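Local coordinates for nucleotidyl transferase AbiEii/AbiGii toxin family protein (Mycobacterium tuberculosis, PDB 6Y56) that probably acts as a nucleotidyltransferase toxin of a toxin-antitoxin system, inhibiting bacterial growth by inactivating tRNA acceptor stems, at residues V78-E81 / V82-I86; P246-M249 / A250-A254. All coordinates share one frame; numbering follows the deposited sequence.

Contact 1 (V78-E81 / V82-I86)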
# COMPACT_ATOMS: atom_id res chain seq x y z
N VAL A 78 -4.11 8.68 -17.41
CA VAL A 78 -4.50 7.38 -16.89
C VAL A 78 -5.23 7.54 -15.56
O VAL A 78 -6.24 6.88 -15.31
CB VAL A 78 -3.27 6.46 -16.77
CG1 VAL A 78 -3.61 5.22 -15.95
CG2 VAL A 78 -2.77 6.09 -18.15
N VAL A 79 -4.73 8.43 -14.70
CA VAL A 79 -5.39 8.72 -13.44
C VAL A 79 -6.82 9.16 -13.69
O VAL A 79 -7.77 8.67 -13.06
CB VAL A 79 -4.60 9.77 -12.65
CG1 VAL A 79 -5.35 10.18 -11.39
CG2 VAL A 79 -3.20 9.26 -12.32
N LEU A 80 -7.01 10.09 -14.63
CA LEU A 80 -8.35 10.59 -14.88
C LEU A 80 -9.26 9.49 -15.43
O LEU A 80 -10.42 9.39 -15.03
CB LEU A 80 -8.31 11.78 -15.84
CG LEU A 80 -9.66 12.45 -16.10
CD1 LEU A 80 -10.22 13.05 -14.83
CD2 LEU A 80 -9.54 13.51 -17.18
N GLU A 81 -8.73 8.64 -16.32
CA GLU A 81 -9.52 7.53 -16.84
C GLU A 81 -10.03 6.64 -15.71
O GLU A 81 -11.22 6.31 -15.65
CB GLU A 81 -8.67 6.74 -17.84
CG GLU A 81 -9.32 5.48 -18.38
CD GLU A 81 -8.33 4.61 -19.16
OE1 GLU A 81 -7.13 4.94 -19.18
OE2 GLU A 81 -8.76 3.60 -19.74
N VAL A 82 -9.14 6.30 -14.77
CA VAL A 82 -9.53 5.46 -13.64
C VAL A 82 -10.56 6.15 -12.78
O VAL A 82 -11.56 5.55 -12.39
CB VAL A 82 -8.29 5.06 -12.83
CG1 VAL A 82 -8.71 4.33 -11.55
CG2 VAL A 82 -7.37 4.21 -13.67
N CYS A 83 -10.35 7.44 -12.48
CA CYS A 83 -11.26 8.13 -11.58
C CYS A 83 -12.64 8.32 -12.21
O CYS A 83 -13.66 8.17 -11.53
CB CYS A 83 -10.65 9.47 -11.14
SG CYS A 83 -9.22 9.24 -10.04
N GLU A 84 -12.69 8.64 -13.51
CA GLU A 84 -13.99 8.76 -14.18
C GLU A 84 -14.71 7.42 -14.18
O GLU A 84 -15.94 7.37 -14.05
CB GLU A 84 -13.81 9.24 -15.62
CG GLU A 84 -13.41 10.70 -15.78
CD GLU A 84 -13.51 11.14 -17.24
OE1 GLU A 84 -14.42 10.65 -17.94
OE2 GLU A 84 -12.68 11.96 -17.68
N LEU A 85 -13.97 6.32 -14.31
CA LEU A 85 -14.58 5.00 -14.30
C LEU A 85 -15.14 4.66 -12.93
O LEU A 85 -16.26 4.15 -12.82
CB LEU A 85 -13.55 3.97 -14.74
CG LEU A 85 -14.05 2.53 -14.76
CD1 LEU A 85 -15.21 2.40 -15.74
CD2 LEU A 85 -12.91 1.60 -15.13
N ILE A 86 -14.38 4.95 -11.87
CA ILE A 86 -14.82 4.62 -10.51
C ILE A 86 -16.05 5.43 -10.14
O ILE A 86 -17.04 4.88 -9.63
CB ILE A 86 -13.68 4.87 -9.51
CG1 ILE A 86 -12.52 3.90 -9.76
CG2 ILE A 86 -14.20 4.71 -8.08
CD1 ILE A 86 -11.30 4.19 -8.91
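The Glu84 carboxylate meets Leu80 one turn earlier on the same helix, and it does so through a single oxygen: OE2 lies 3.4 Å from Leu80 CG and 3.5 Å from Leu80 CD2, while Leu80 CD1 approaches the aliphatic Glu84 CG. The two side chains run at a slant to each other. With CG of Glu84 beside its backbone N (chi1 -72°), the start of this chain leans back over the preceding turn, and Glu84 CG comes to 3.3 Å from Leu80 O. The carboxylate of Glu81, at the end of an extended chain, forms a salt bridge to Arg45 through OE1. On the buried flank, Val82 CG2 rests 3.3 Å from Val78 O, and Val79 CG1 faces Cys83 SG at 4.2 Å. Phe128 of strand 125-129 touches Val79, Val82 and Cys83, and Val82 also meets Leu35 of helix 19-38. Beneath these side chains, the carbonyls of Val78, Val79, Leu80 and Glu81 accept the amides four residues ahead. Glu84 N to Leu80 O is the shortest of the four, 2.8 Å with an N-H...O angle of 170°; Leu85 N to Glu81 O is 3.1 Å and more bent, at 149°. One side of the helix is apolar and buried against the sheet and helix 19-38; the other carries Glu81 and Glu84, with Leu80 also exposed. Between Glu84 and Leu80 the side-chain contact is van der Waals, whereas the salt bridge to Arg45 would offset the charge of Glu81.

Contact 2 (P246-M249 / A250-A254)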
# COMPACT_ATOMS: atom_id res chain seq x y z
N PRO A 246 -4.90 -9.51 17.31
CA PRO A 246 -4.71 -8.48 18.34
C PRO A 246 -3.80 -7.38 17.84
O PRO A 246 -3.08 -7.55 16.85
CB PRO A 246 -4.00 -9.25 19.45
CG PRO A 246 -3.17 -10.24 18.72
CD PRO A 246 -3.98 -10.64 17.50
N VAL A 247 -3.84 -6.24 18.52
CA VAL A 247 -2.87 -5.17 18.30
C VAL A 247 -1.74 -5.39 19.29
O VAL A 247 -1.96 -5.44 20.51
CB VAL A 247 -3.51 -3.79 18.48
CG1 VAL A 247 -2.49 -2.69 18.25
CG2 VAL A 247 -4.68 -3.63 17.52
N ALA A 248 -0.52 -5.57 18.77
CA ALA A 248 0.64 -5.90 19.59
C ALA A 248 1.77 -4.94 19.22
O ALA A 248 2.79 -5.34 18.66
CB ALA A 248 1.05 -7.36 19.38
N MET A 249 1.56 -3.66 19.53
CA MET A 249 2.47 -2.61 19.06
C MET A 249 3.91 -2.87 19.50
O MET A 249 4.84 -2.72 18.70
CB MET A 249 1.98 -1.25 19.56
CG MET A 249 0.62 -0.89 19.03
SD MET A 249 0.73 -0.50 17.29
CE MET A 249 1.48 1.12 17.40
N ALA A 250 4.11 -3.26 20.76
CA ALA A 250 5.46 -3.47 21.27
C ALA A 250 6.13 -4.68 20.62
O ALA A 250 7.31 -4.62 20.27
CB ALA A 250 5.45 -3.60 22.79
N ALA A 251 5.39 -5.77 20.44
CA ALA A 251 5.96 -6.94 19.78
C ALA A 251 6.33 -6.62 18.33
O ALA A 251 7.42 -7.00 17.87
CB ALA A 251 4.97 -8.11 19.83
N TRP A 252 5.46 -5.91 17.61
CA TRP A 252 5.76 -5.55 16.23
C TRP A 252 6.97 -4.62 16.15
O TRP A 252 7.85 -4.80 15.31
CB TRP A 252 4.55 -4.87 15.59
CG TRP A 252 3.29 -5.68 15.57
CD1 TRP A 252 3.17 -7.03 15.70
CD2 TRP A 252 1.97 -5.17 15.42
NE1 TRP A 252 1.85 -7.39 15.64
CE2 TRP A 252 1.09 -6.27 15.48
CE3 TRP A 252 1.44 -3.89 15.26
CZ2 TRP A 252 -0.29 -6.12 15.35
CZ3 TRP A 252 0.07 -3.74 15.14
CH2 TRP A 252 -0.78 -4.85 15.20
N GLU A 253 7.01 -3.59 17.00
CA GLU A 253 8.12 -2.65 16.98
C GLU A 253 9.44 -3.37 17.22
O GLU A 253 10.44 -3.09 16.54
CB GLU A 253 7.92 -1.56 18.04
CG GLU A 253 8.88 -0.38 17.93
CD GLU A 253 10.22 -0.63 18.62
OE1 GLU A 253 11.19 0.10 18.31
OE2 GLU A 253 10.31 -1.54 19.46
N ALA A 254 9.47 -4.30 18.17
CA ALA A 254 10.70 -5.02 18.48
C ALA A 254 11.13 -5.90 17.32
O ALA A 254 12.31 -5.92 16.96
CB ALA A 254 10.52 -5.84 19.75
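The indole of Trp252 lies over the backbone entering its own helix, with Ala248 CB above the five-membered ring, 4.1 Å from its centroid, in a CH-pi contact. Having CG beside the backbone N (chi1 -59°) swings the ring back across residues 246-249. Farther along the six-membered ring, Val247 CG1 approaches CH2 at 4.1 Å, and Met249 SD comes obliquely to 3.9 Å from CZ3, a Met-aromatic contact made by a chain bent at both later torsions. Leu183 of helix 180-189 touches both Met249 and Trp252, and Tyr184 meets the indole edge-to-face. Toward the backbone, Ala248 O sits 3.1 Å above the indole plane, on the same face as its methyl group, and accepts Trp252 N at 2.9 Å in a nearly straight bond (170°). Glu253 N bonds to Met249 O in the next step, also at 2.9 Å. At the polar margin, Glu253 reaches Arg257 in a salt bridge through OE1, which also accepts Arg230 N. Ala248, at the N-cap position, has no polar side chain; its contribution is the carbonyl that accepts Trp252 N, and the indole face lying against Ala248 O probably shields that bond on one side.

Contact 1 comes first along the chain, within helix 76-86; contact 2 follows much later, where a loop after helix 240-243 enters helix 249-259. Their centres are 38 Å apart on opposite sides of the chain's centre, and their nearest atoms remain about 28 Å from each other. They share neither helix nor sheet. Residues 78-86 pack against strands 94-100 and 125-129 of the mixed six-stranded sheet and against helix 19-38, whereas residues 246-254 lean on helix 180-189 in the helical later part of the chain. With that separation and those neighbours, they mark distant outer layers of one monomeric protein: a helix backing the sheet, and a helix start seated on another helix.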